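Local coordinates for methyltransferase (PDB 1IXK), which probably transfers methyl groups from S-adenosyl-L-methionine to carbon 5 of cytidine in tRNA, as an archaeal member of the RsmB/NOP family, at residues R23-W28 against L279-F283; P110-L114 against I241-S245; C221-M226 against E252-V257. One frame throughout, in Å; residues are numbered along the deposited sequence.

How the interactions relate
Along the chain, R23-W28 comes first and L279-F283 last, so interactions 2 and 3, whose segments alternate, both lie inside the loop interaction 1 closes. Interaction 2 sits near the chain's centre, on the sheet of the methyltransferase fold. Interaction 3, its centre about 16 Å from that of interaction 2, joins helix 215-235 to the turn and start of helix 255-264; Y244 OH of strand 240-246, at E253 O, ties interaction 2 to it. Interaction 1 is more peripheral, centred about 16 Å from interaction 3, which it meets through the R23-E252 salt bridge. Interactions 1 and 2, centres about 25 Å apart, do not touch. Interaction 3 thus connects helix 18-28 of the N-terminal part to the central sheet.

Interaction 1 of 3, residues R23-W28 against L279-F283; sequences RYFQLW and LTNPF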
ATOM      1  N   ARG A  23       6.227 -14.130  18.889  1.00 17.77           N
ATOM      2  CA  ARG A  23       5.546 -12.859  18.677  1.00 17.04           C
ATOM      3  C   ARG A  23       4.235 -13.061  17.912  1.00 17.68           C
ATOM      4  O   ARG A  23       3.180 -12.575  18.328  1.00 16.21           O
ATOM      5  CB  ARG A  23       6.453 -11.891  17.907  1.00 17.02           C
ATOM      6  CG  ARG A  23       7.446 -11.128  18.783  1.00 17.10           C
ATOM      7  CD  ARG A  23       8.536 -10.449  17.954  1.00 17.16           C
ATOM      8  NE  ARG A  23       8.030  -9.498  16.963  1.00 17.66           N
ATOM      9  CZ  ARG A  23       7.731  -8.224  17.211  1.00 18.49           C
ATOM     10  NH1 ARG A  23       7.883  -7.726  18.434  1.00 15.45           N
ATOM     11  NH2 ARG A  23       7.287  -7.443  16.233  1.00 14.15           N
ATOM     12  N   TYR A  24       4.293 -13.788  16.799  1.00 16.68           N
ATOM     13  CA  TYR A  24       3.087 -14.010  16.012  1.00 18.77           C
ATOM     14  C   TYR A  24       2.019 -14.769  16.785  1.00 16.08           C
ATOM     15  O   TYR A  24       0.837 -14.474  16.646  1.00 15.58           O
ATOM     16  CB  TYR A  24       3.418 -14.723  14.694  1.00 21.91           C
ATOM     17  CG  TYR A  24       4.280 -13.880  13.774  1.00 25.86           C
ATOM     18  CD1 TYR A  24       4.239 -12.484  13.840  1.00 27.10           C
ATOM     19  CD2 TYR A  24       5.136 -14.468  12.846  1.00 28.38           C
ATOM     20  CE1 TYR A  24       5.028 -11.696  13.010  1.00 26.82           C
ATOM     21  CE2 TYR A  24       5.932 -13.686  12.007  1.00 29.64           C
ATOM     22  CZ  TYR A  24       5.872 -12.301  12.096  1.00 30.47           C
ATOM     23  OH  TYR A  24       6.653 -11.519  11.273  1.00 31.25           O
ATOM     24  N   PHE A  25       2.422 -15.736  17.604  1.00 16.98           N
ATOM     25  CA  PHE A  25       1.447 -16.485  18.389  1.00 18.68           C
ATOM     26  C   PHE A  25       0.822 -15.577  19.458  1.00 18.24           C
ATOM     27  O   PHE A  25      -0.355 -15.708  19.778  1.00 18.48           O
ATOM     28  CB  PHE A  25       2.097 -17.708  19.043  1.00 22.12           C
ATOM     29  CG  PHE A  25       1.144 -18.530  19.867  1.00 26.90           C
ATOM     30  CD1 PHE A  25       0.979 -18.279  21.228  1.00 29.11           C
ATOM     31  CD2 PHE A  25       0.382 -19.533  19.275  1.00 28.35           C
ATOM     32  CE1 PHE A  25       0.064 -19.015  21.987  1.00 29.60           C
ATOM     33  CE2 PHE A  25      -0.536 -20.273  20.027  1.00 29.68           C
ATOM     34  CZ  PHE A  25      -0.693 -20.013  21.385  1.00 29.10           C
ATOM     35  N   GLN A  26       1.608 -14.652  20.001  1.00 19.24           N
ATOM     36  CA  GLN A  26       1.091 -13.727  21.009  1.00 20.58           C
ATOM     37  C   GLN A  26       0.106 -12.733  20.396  1.00 20.82           C
ATOM     38  O   GLN A  26      -0.799 -12.236  21.071  1.00 18.54           O
ATOM     39  CB  GLN A  26       2.235 -12.956  21.661  1.00 24.85           C
ATOM     40  CG  GLN A  26       3.238 -13.834  22.371  1.00 29.28           C
ATOM     41  CD  GLN A  26       4.324 -13.034  23.046  1.00 33.85           C
ATOM     42  OE1 GLN A  26       4.952 -12.176  22.427  1.00 36.60           O
ATOM     43  NE2 GLN A  26       4.559 -13.312  24.323  1.00 36.20           N
ATOM     44  N   LEU A  27       0.284 -12.449  19.110  1.00 19.46           N
ATOM     45  CA  LEU A  27      -0.581 -11.505  18.421  1.00 20.09           C
ATOM     46  C   LEU A  27      -1.847 -12.137  17.859  1.00 21.09           C
ATOM     47  O   LEU A  27      -2.925 -11.542  17.932  1.00 22.77           O
ATOM     48  CB  LEU A  27       0.195 -10.822  17.288  1.00 18.19           C
ATOM     49  CG  LEU A  27       1.303  -9.859  17.732  1.00 18.95           C
ATOM     50  CD1 LEU A  27       2.156  -9.452  16.543  1.00 16.21           C
ATOM     51  CD2 LEU A  27       0.672  -8.637  18.392  1.00 17.16           C
ATOM     52  N   TRP A  28      -1.726 -13.346  17.319  1.00 19.99           N
ATOM     53  CA  TRP A  28      -2.875 -14.003  16.703  1.00 20.89           C
ATOM     54  C   TRP A  28      -3.212 -15.409  17.198  1.00 21.75           C
ATOM     55  O   TRP A  28      -4.147 -16.029  16.693  1.00 21.99           O
ATOM     56  CB  TRP A  28      -2.676 -14.028  15.182  1.00 19.38           C
ATOM     57  CG  TRP A  28      -2.501 -12.654  14.590  1.00 18.99           C
ATOM     58  CD1 TRP A  28      -3.458 -11.693  14.462  1.00 19.75           C
ATOM     59  CD2 TRP A  28      -1.281 -12.072  14.108  1.00 19.27           C
ATOM     60  NE1 TRP A  28      -2.915 -10.547  13.929  1.00 19.06           N
ATOM     61  CE2 TRP A  28      -1.580 -10.756  13.698  1.00 19.84           C
ATOM     62  CE3 TRP A  28       0.033 -12.541  13.973  1.00 19.50           C
ATOM     63  CZ2 TRP A  28      -0.608  -9.892  13.177  1.00 19.21           C
ATOM     64  CZ3 TRP A  28       1.000 -11.685  13.457  1.00 18.00           C
ATOM     65  CH2 TRP A  28       0.672 -10.376  13.059  1.00 19.33           C
ATOM     66  N   LEU A 279      -4.787  -3.642  15.290  1.00 12.66           N
ATOM     67  CA  LEU A 279      -4.631  -4.155  16.647  1.00 13.60           C
ATOM     68  C   LEU A 279      -4.569  -3.045  17.695  1.00 13.28           C
ATOM     69  O   LEU A 279      -3.786  -2.108  17.555  1.00 14.04           O
ATOM     70  CB  LEU A 279      -3.361  -5.007  16.717  1.00 13.68           C
ATOM     71  CG  LEU A 279      -3.272  -6.166  15.719  1.00 15.17           C
ATOM     72  CD1 LEU A 279      -1.863  -6.753  15.732  1.00 15.81           C
ATOM     73  CD2 LEU A 279      -4.302  -7.225  16.062  1.00 16.85           C
ATOM     74  N   THR A 280      -5.390  -3.145  18.743  1.00 14.50           N
ATOM     75  CA  THR A 280      -5.380  -2.123  19.795  1.00 14.95           C
ATOM     76  C   THR A 280      -4.788  -2.625  21.109  1.00 15.31           C
ATOM     77  O   THR A 280      -4.714  -1.877  22.086  1.00 14.01           O
ATOM     78  CB  THR A 280      -6.792  -1.565  20.087  1.00 16.09           C
ATOM     79  OG1 THR A 280      -7.645  -2.623  20.526  1.00 17.94           O
ATOM     80  CG2 THR A 280      -7.378  -0.917  18.846  1.00 22.81           C
ATOM     81  N   ASN A 281      -4.390  -3.894  21.143  1.00 13.73           N
ATOM     82  CA  ASN A 281      -3.773  -4.460  22.341  1.00 16.30           C
ATOM     83  C   ASN A 281      -2.649  -5.417  21.942  1.00 14.26           C
ATOM     84  O   ASN A 281      -2.555  -6.525  22.458  1.00 14.79           O
ATOM     85  CB  ASN A 281      -4.805  -5.219  23.185  1.00 17.84           C
ATOM     86  CG  ASN A 281      -4.310  -5.494  24.599  1.00 23.32           C
ATOM     87  OD1 ASN A 281      -4.667  -6.499  25.214  1.00 26.95           O
ATOM     88  ND2 ASN A 281      -3.495  -4.585  25.124  1.00 23.68           N
ATOM     89  N   PRO A 282      -1.777  -4.998  21.013  1.00 13.39           N
ATOM     90  CA  PRO A 282      -0.682  -5.882  20.597  1.00 15.03           C
ATOM     91  C   PRO A 282       0.297  -6.140  21.736  1.00 13.65           C
ATOM     92  O   PRO A 282       0.819  -5.205  22.328  1.00 13.39           O
ATOM     93  CB  PRO A 282      -0.042  -5.116  19.446  1.00 13.64           C
ATOM     94  CG  PRO A 282      -0.223  -3.682  19.879  1.00 13.93           C
ATOM     95  CD  PRO A 282      -1.659  -3.677  20.367  1.00 15.65           C
ATOM     96  N   PHE A 283       0.535  -7.413  22.033  1.00 16.18           N
ATOM     97  CA  PHE A 283       1.446  -7.806  23.105  1.00 15.72           C
ATOM     98  C   PHE A 283       0.958  -7.314  24.470  1.00 19.16           C
ATOM     99  O   PHE A 283       1.747  -7.196  25.413  1.00 20.18           O
ATOM    100  CB  PHE A 283       2.852  -7.252  22.848  1.00 17.02           C
ATOM    101  CG  PHE A 283       3.430  -7.625  21.506  1.00 16.08           C
ATOM    102  CD1 PHE A 283       3.530  -8.959  21.113  1.00 16.30           C
ATOM    103  CD2 PHE A 283       3.909  -6.639  20.649  1.00 15.33           C
ATOM    104  CE1 PHE A 283       4.106  -9.300  19.888  1.00 16.39           C
ATOM    105  CE2 PHE A 283       4.487  -6.970  19.424  1.00 16.75           C
ATOM    106  CZ  PHE A 283       4.585  -8.302  19.043  1.00 15.35           C
TER
HETATM  107  O   HOH W   1      -1.293  -9.626  21.504  1.00 16.73           O
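The phenyl ring of F283 lies against helix 18-28 at R23 and L27, and Q26 OE1 approaches the ring obliquely, 3.8 Å from F283 CD1. The apolar contacts are centred on L27. Its CD2 stands over one face of F283, 3.9 Å from the ring centroid and 14° off the normal, a CH-pi contact, while CG comes to 3.6 Å from F283 CE1. The same L27 CD2 also meets P282 CB at 3.7 Å, so one methyl fills the angle between the proline and the ring. Toward the C-terminal end of the helix, L279 of the loop sends CD1 to L27 CD2, and CD2 to W28 NE1, whose hydrogen bond goes to Y298.

The polar-aromatic contact is made by R23. Its chain bends at chi3 (59°) and brings the guanidinium beside F283, with F283 CZ over one guanidinium face, 3.4 Å from R23 NH1, and the two planes inclined rather than stacked. NH2 is gripped by salt bridges to E250 and E252. Were R23 replaced by alanine, the guanidinium against the ring would go, and the change is likely to cost E250 and E252 this salt-bridge partner.

Backbone to backbone, the contact is closed by water alone: water 1 donates to Q26 O at 2.7 Å and accepts from F283 N at 2.9 Å. No direct hydrogen bond spans the segments. What results is a loop between strands 276-277 and 295-297 of the methyltransferase part resting on a helix of the RsmF-type N-terminal domain, an interdomain contact away from the predicted cofactor site.

Interaction 2 of 3, residues P110-L114 against I241-S245; sequences PPVAL and ILVYS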
ATOM      1  N   PRO A 110      -4.216   1.963  -0.948  1.00  9.64           N
ATOM      2  CA  PRO A 110      -3.738   3.298  -0.562  1.00  9.76           C
ATOM      3  C   PRO A 110      -4.194   4.472  -1.428  1.00 10.11           C
ATOM      4  O   PRO A 110      -4.741   5.450  -0.908  1.00 12.78           O
ATOM      5  CB  PRO A 110      -2.215   3.129  -0.545  1.00  8.40           C
ATOM      6  CG  PRO A 110      -2.056   1.714  -0.093  1.00  9.73           C
ATOM      7  CD  PRO A 110      -3.103   0.996  -0.943  1.00 10.92           C
ATOM      8  N   PRO A 111      -3.988   4.398  -2.753  1.00  9.53           N
ATOM      9  CA  PRO A 111      -4.419   5.519  -3.595  1.00 11.48           C
ATOM     10  C   PRO A 111      -5.921   5.781  -3.502  1.00 10.83           C
ATOM     11  O   PRO A 111      -6.359   6.930  -3.428  1.00 10.91           O
ATOM     12  CB  PRO A 111      -4.026   5.079  -5.007  1.00 12.33           C
ATOM     13  CG  PRO A 111      -2.955   4.071  -4.796  1.00 15.05           C
ATOM     14  CD  PRO A 111      -3.376   3.333  -3.566  1.00 11.57           C
ATOM     15  N   VAL A 112      -6.706   4.710  -3.527  1.00 10.17           N
ATOM     16  CA  VAL A 112      -8.158   4.833  -3.463  1.00 11.70           C
ATOM     17  C   VAL A 112      -8.583   5.421  -2.117  1.00 10.46           C
ATOM     18  O   VAL A 112      -9.448   6.294  -2.058  1.00 13.75           O
ATOM     19  CB  VAL A 112      -8.837   3.459  -3.680  1.00 11.45           C
ATOM     20  CG1 VAL A 112     -10.348   3.592  -3.546  1.00 13.29           C
ATOM     21  CG2 VAL A 112      -8.482   2.921  -5.068  1.00 12.98           C
ATOM     22  N   ALA A 113      -7.970   4.947  -1.040  1.00  9.43           N
ATOM     23  CA  ALA A 113      -8.289   5.461   0.292  1.00 10.13           C
ATOM     24  C   ALA A 113      -7.952   6.952   0.392  1.00  8.62           C
ATOM     25  O   ALA A 113      -8.697   7.719   1.004  1.00 10.60           O
ATOM     26  CB  ALA A 113      -7.521   4.677   1.365  1.00  9.11           C
ATOM     27  N   LEU A 114      -6.835   7.365  -0.205  1.00  8.00           N
ATOM     28  CA  LEU A 114      -6.435   8.773  -0.157  1.00  8.22           C
ATOM     29  C   LEU A 114      -7.460   9.621  -0.902  1.00 11.47           C
ATOM     30  O   LEU A 114      -7.695  10.782  -0.559  1.00 12.85           O
ATOM     31  CB  LEU A 114      -5.044   8.966  -0.769  1.00  9.85           C
ATOM     32  CG  LEU A 114      -4.454  10.373  -0.609  1.00  9.68           C
ATOM     33  CD1 LEU A 114      -4.411  10.755   0.872  1.00  8.67           C
ATOM     34  CD2 LEU A 114      -3.049  10.411  -1.203  1.00  9.53           C
ATOM     35  N   ILE A 241      -5.144  15.380   4.179  1.00  8.00           N
ATOM     36  CA  ILE A 241      -5.178  13.947   4.448  1.00  8.00           C
ATOM     37  C   ILE A 241      -3.892  13.231   4.055  1.00  8.83           C
ATOM     38  O   ILE A 241      -3.311  13.504   2.999  1.00  8.71           O
ATOM     39  CB  ILE A 241      -6.332  13.265   3.665  1.00 11.42           C
ATOM     40  CG1 ILE A 241      -7.654  13.992   3.929  1.00 13.67           C
ATOM     41  CG2 ILE A 241      -6.422  11.778   4.044  1.00 10.20           C
ATOM     42  CD1 ILE A 241      -8.135  13.913   5.354  1.00 13.62           C
ATOM     43  N   LEU A 242      -3.451  12.312   4.908  1.00  8.70           N
ATOM     44  CA  LEU A 242      -2.268  11.512   4.619  1.00  9.72           C
ATOM     45  C   LEU A 242      -2.656  10.059   4.830  1.00 10.30           C
ATOM     46  O   LEU A 242      -3.281   9.715   5.837  1.00 10.98           O
ATOM     47  CB  LEU A 242      -1.098  11.878   5.545  1.00  8.00           C
ATOM     48  CG  LEU A 242       0.218  11.119   5.280  1.00  9.80           C
ATOM     49  CD1 LEU A 242       1.404  11.983   5.682  1.00 11.21           C
ATOM     50  CD2 LEU A 242       0.232   9.790   6.026  1.00  8.64           C
ATOM     51  N   VAL A 243      -2.327   9.210   3.866  1.00  8.49           N
ATOM     52  CA  VAL A 243      -2.624   7.797   4.007  1.00  8.62           C
ATOM     53  C   VAL A 243      -1.292   7.098   4.195  1.00  8.91           C
ATOM     54  O   VAL A 243      -0.362   7.274   3.406  1.00 11.11           O
ATOM     55  CB  VAL A 243      -3.374   7.229   2.779  1.00  8.84           C
ATOM     56  CG1 VAL A 243      -3.340   5.704   2.809  1.00  8.44           C
ATOM     57  CG2 VAL A 243      -4.817   7.706   2.807  1.00  8.57           C
ATOM     58  N   TYR A 244      -1.216   6.338   5.276  1.00  8.00           N
ATOM     59  CA  TYR A 244      -0.029   5.602   5.670  1.00  9.72           C
ATOM     60  C   TYR A 244      -0.267   4.117   5.474  1.00 10.82           C
ATOM     61  O   TYR A 244      -1.268   3.581   5.941  1.00 10.66           O
ATOM     62  CB  TYR A 244       0.256   5.900   7.145  1.00  9.79           C
ATOM     63  CG  TYR A 244       1.408   5.137   7.759  1.00  9.82           C
ATOM     64  CD1 TYR A 244       1.248   3.829   8.217  1.00  8.69           C
ATOM     65  CD2 TYR A 244       2.650   5.743   7.916  1.00 12.28           C
ATOM     66  CE1 TYR A 244       2.302   3.144   8.829  1.00 10.21           C
ATOM     67  CE2 TYR A 244       3.712   5.070   8.519  1.00 14.03           C
ATOM     68  CZ  TYR A 244       3.531   3.778   8.976  1.00 13.92           C
ATOM     69  OH  TYR A 244       4.578   3.140   9.598  1.00 15.87           O
ATOM     70  N   SER A 245       0.646   3.446   4.782  1.00 10.12           N
ATOM     71  CA  SER A 245       0.480   2.020   4.563  1.00 10.04           C
ATOM     72  C   SER A 245       1.811   1.294   4.515  1.00 11.55           C
ATOM     73  O   SER A 245       2.841   1.882   4.168  1.00 11.23           O
ATOM     74  CB  SER A 245      -0.287   1.764   3.257  1.00 10.38           C
ATOM     75  OG  SER A 245       0.440   2.210   2.122  1.00 12.13           O
TER
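In the Rossmann-like sheet of class I methyltransferases, strand 240-246 is covered on one face by helix 105-114, with L114, A113 and P110 set against V243, I241 and S245. Segment 110-114 runs nearly antiparallel to 241-245 (157°), the two short axes 8.4 Å apart at closest approach. V243 is the hub. With its CG1 anti to the backbone N (chi1 165°), that methyl faces the P110 end of the helix, 4.0 Å from P110 O, and CG2 is left to nest against L114, 3.5 Å from its CA. L114 curls its CD1 back onto the same V243 CG2 at 3.6 Å, and L114 CD1 also meets I241 CG2 at 3.9 Å. At the other end, P110 CG sits 3.4 Å from S245 OG, a carbon-oxygen contact. No hydrogen bond crosses the contact, and nearly all the touching residues are buried. The strand itself is fixed between parallel 188-194 and antiparallel 307-314. The contact is helix-on-sheet packing of the class I methyltransferase core; through S245 beside D194 and P110 beside K132, both predicted to bind S-adenosyl-L-methionine, it borders the probable cofactor pocket.

Interaction 3 of 3, residues C221-M226 against E252-V257; sequences CQGLQM and EENEFV
The amide of Q222 comes to the edge of the F256 ring, near the ring plane, with NE2 4.2 Å from F256 CD2; over one face of that ring, offset toward the rim, stands the backbone N of E252. The Q222 amide and the E252 carboxylate are turned 66° apart, and the two side chains do not bond: what Q222 NE2 reaches is the main-chain E252 O, at 2.8 Å. The N-H points well off the acceptor, at 121°, so the bond is weak in spite of its length.

Q222 gets there by being fully drawn out, CG anti to the backbone N (chi1 171°) and extended beyond. Its aliphatic part runs past V257 in the opposite direction, CG meeting V257 CG2 at 4.1 Å. Further along, Q225 CB approaches the same methyl, and selenomethionine M226 offers its CG to V257 CG1 at 4.3 Å, so V257 packs against three side chains of helix 215-235.

On the other flank E253 extends its carboxylate alongside C221, with OE1 3.3 Å from C221 CB. Its main charge partner is R213, which forms a salt bridge with OE2, and S248 OG also bonds to OE2. The side chain of E253 lies about 8 Å from that of C247, the predicted nucleophile, which is disulfide-bonded to C197 in this structure.

Chemically, then, the contact of helix 215-235 with the turn and first turn of helix 255-264 rests on aliphatic packing and one weak amide bond. The buried glutamates take their strong partners from other parts of the chain, E252 from R23 and E253 from R213, which would probably favour their charged forms.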
ATOM      1  N   CYS A 221      13.180   0.236  10.037  1.00 32.38           N
ATOM      2  CA  CYS A 221      12.002   0.634   9.275  1.00 30.75           C
ATOM      3  C   CYS A 221      11.060   1.510  10.101  1.00 30.12           C
ATOM      4  O   CYS A 221      10.503   2.480   9.589  1.00 30.09           O
ATOM      5  CB  CYS A 221      11.264  -0.601   8.760  1.00 30.46           C
ATOM      6  SG  CYS A 221      12.167  -1.510   7.466  1.00 34.34           S
ATOM      7  N   GLN A 222      10.885   1.168  11.373  1.00 27.54           N
ATOM      8  CA  GLN A 222      10.019   1.947  12.249  1.00 27.57           C
ATOM      9  C   GLN A 222      10.523   3.380  12.364  1.00 26.36           C
ATOM     10  O   GLN A 222       9.740   4.330  12.318  1.00 23.65           O
ATOM     11  CB  GLN A 222       9.961   1.333  13.646  1.00 27.66           C
ATOM     12  CG  GLN A 222       9.244   2.223  14.656  1.00 30.02           C
ATOM     13  CD  GLN A 222       9.241   1.635  16.045  1.00 30.17           C
ATOM     14  OE1 GLN A 222      10.296   1.364  16.618  1.00 33.25           O
ATOM     15  NE2 GLN A 222       8.056   1.445  16.602  1.00 30.37           N
ATOM     16  N   GLY A 223      11.836   3.520  12.529  1.00 23.59           N
ATOM     17  CA  GLY A 223      12.430   4.836  12.648  1.00 21.57           C
ATOM     18  C   GLY A 223      12.270   5.603  11.354  1.00 21.17           C
ATOM     19  O   GLY A 223      11.890   6.775  11.355  1.00 20.59           O
ATOM     20  N   LEU A 224      12.563   4.944  10.240  1.00 20.62           N
ATOM     21  CA  LEU A 224      12.432   5.584   8.941  1.00 22.01           C
ATOM     22  C   LEU A 224      10.969   5.960   8.698  1.00 19.76           C
ATOM     23  O   LEU A 224      10.681   7.018   8.145  1.00 17.83           O
ATOM     24  CB  LEU A 224      12.918   4.648   7.839  1.00 22.83           C
ATOM     25  CG  LEU A 224      12.829   5.176   6.409  1.00 26.65           C
ATOM     26  CD1 LEU A 224      13.564   6.506   6.290  1.00 28.12           C
ATOM     27  CD2 LEU A 224      13.427   4.140   5.458  1.00 29.75           C
ATOM     28  N   GLN A 225      10.055   5.087   9.113  1.00 20.08           N
ATOM     29  CA  GLN A 225       8.624   5.344   8.944  1.00 21.03           C
ATOM     30  C   GLN A 225       8.215   6.577   9.745  1.00 19.08           C
ATOM     31  O   GLN A 225       7.470   7.430   9.261  1.00 17.61           O
ATOM     32  CB  GLN A 225       7.805   4.140   9.415  1.00 23.72           C
ATOM     33  CG  GLN A 225       7.848   2.941   8.481  1.00 29.96           C
ATOM     34  CD  GLN A 225       7.326   3.267   7.098  1.00 32.49           C
ATOM     35  OE1 GLN A 225       7.988   3.948   6.315  1.00 36.65           O
ATOM     36  NE2 GLN A 225       6.127   2.786   6.791  1.00 35.80           N
HETATM   37  N   MSE A 226       8.696   6.653  10.981  1.00 16.29           N
HETATM   38  CA  MSE A 226       8.401   7.787  11.846  1.00 14.55           C
HETATM   39  C   MSE A 226       8.926   9.069  11.196  1.00 13.64           C
HETATM   40  O   MSE A 226       8.229  10.079  11.146  1.00 13.08           O
HETATM   41  CB  MSE A 226       9.051   7.584  13.227  1.00 15.31           C
HETATM   42  CG  MSE A 226       8.390   6.499  14.100  1.00 13.34           C
HETATM   43 SE   MSE A 226       9.299   6.138  15.631  1.00  8.00          SE
HETATM   44  CE  MSE A 226       9.088   7.641  16.550  1.00 11.44           C
ATOM     45  N   GLU A 252       5.198  -2.672  15.486  1.00 13.23           N
ATOM     46  CA  GLU A 252       6.179  -1.593  15.599  1.00 13.32           C
ATOM     47  C   GLU A 252       6.235  -0.690  14.369  1.00 13.65           C
ATOM     48  O   GLU A 252       6.553   0.494  14.481  1.00 12.20           O
ATOM     49  CB  GLU A 252       7.586  -2.151  15.884  1.00 15.70           C
ATOM     50  CG  GLU A 252       7.778  -2.725  17.293  1.00 12.02           C
ATOM     51  CD  GLU A 252       7.372  -4.180  17.413  1.00 19.05           C
ATOM     52  OE1 GLU A 252       6.713  -4.705  16.481  1.00 16.76           O
ATOM     53  OE2 GLU A 252       7.710  -4.801  18.450  1.00 15.76           O
ATOM     54  N   GLU A 253       5.940  -1.249  13.198  1.00 12.62           N
ATOM     55  CA  GLU A 253       5.966  -0.476  11.961  1.00 13.50           C
ATOM     56  C   GLU A 253       4.574   0.019  11.590  1.00 12.68           C
ATOM     57  O   GLU A 253       4.419   0.804  10.650  1.00 11.89           O
ATOM     58  CB  GLU A 253       6.493  -1.334  10.801  1.00 16.51           C
ATOM     59  CG  GLU A 253       7.880  -1.912  10.993  1.00 20.32           C
ATOM     60  CD  GLU A 253       8.246  -2.878   9.880  1.00 23.07           C
ATOM     61  OE1 GLU A 253       8.461  -2.426   8.736  1.00 23.59           O
ATOM     62  OE2 GLU A 253       8.301  -4.094  10.150  1.00 24.71           O
ATOM     63  N   ASN A 254       3.567  -0.445  12.325  1.00 12.77           N
ATOM     64  CA  ASN A 254       2.183  -0.079  12.039  1.00 10.30           C
ATOM     65  C   ASN A 254       1.481   0.688  13.165  1.00 10.01           C
ATOM     66  O   ASN A 254       1.589   1.918  13.259  1.00  9.95           O
ATOM     67  CB  ASN A 254       1.373  -1.342  11.707  1.00 12.19           C
ATOM     68  CG  ASN A 254       1.890  -2.065  10.469  1.00 14.83           C
ATOM     69  OD1 ASN A 254       2.449  -1.446   9.566  1.00 15.33           O
ATOM     70  ND2 ASN A 254       1.678  -3.375  10.415  1.00 16.29           N
ATOM     71  N   GLU A 255       0.755  -0.044  14.004  1.00  8.74           N
ATOM     72  CA  GLU A 255       0.023   0.550  15.123  1.00  9.93           C
ATOM     73  C   GLU A 255       0.869   1.449  16.023  1.00 11.34           C
ATOM     74  O   GLU A 255       0.409   2.505  16.463  1.00  9.71           O
ATOM     75  CB  GLU A 255      -0.621  -0.550  15.972  1.00  9.48           C
ATOM     76  CG  GLU A 255      -1.807  -1.248  15.300  1.00 14.14           C
ATOM     77  CD  GLU A 255      -1.417  -2.422  14.413  1.00 14.50           C
ATOM     78  OE1 GLU A 255      -0.209  -2.669  14.219  1.00 13.49           O
ATOM     79  OE2 GLU A 255      -2.336  -3.100  13.908  1.00 13.78           O
ATOM     80  N   PHE A 256       2.093   1.024  16.316  1.00 11.90           N
ATOM     81  CA  PHE A 256       2.989   1.809  17.175  1.00 11.55           C
ATOM     82  C   PHE A 256       3.322   3.166  16.555  1.00 11.13           C
ATOM     83  O   PHE A 256       3.413   4.179  17.254  1.00  9.42           O
ATOM     84  CB  PHE A 256       4.297   1.053  17.419  1.00 14.38           C
ATOM     85  CG  PHE A 256       4.192  -0.058  18.430  1.00 18.89           C
ATOM     86  CD1 PHE A 256       2.956  -0.556  18.826  1.00 20.48           C
ATOM     87  CD2 PHE A 256       5.344  -0.631  18.960  1.00 20.61           C
ATOM     88  CE1 PHE A 256       2.866  -1.611  19.738  1.00 22.59           C
ATOM     89  CE2 PHE A 256       5.266  -1.686  19.868  1.00 22.37           C
ATOM     90  CZ  PHE A 256       4.022  -2.177  20.256  1.00 20.82           C
ATOM     91  N   VAL A 257       3.526   3.180  15.243  1.00  9.23           N
ATOM     92  CA  VAL A 257       3.851   4.419  14.551  1.00  9.63           C
ATOM     93  C   VAL A 257       2.632   5.328  14.538  1.00  9.12           C
ATOM     94  O   VAL A 257       2.748   6.540  14.745  1.00  8.92           O
ATOM     95  CB  VAL A 257       4.297   4.148  13.100  1.00 10.20           C
ATOM     96  CG1 VAL A 257       4.539   5.466  12.372  1.00 11.99           C
ATOM     97  CG2 VAL A 257       5.557   3.301  13.098  1.00 10.97           C
TER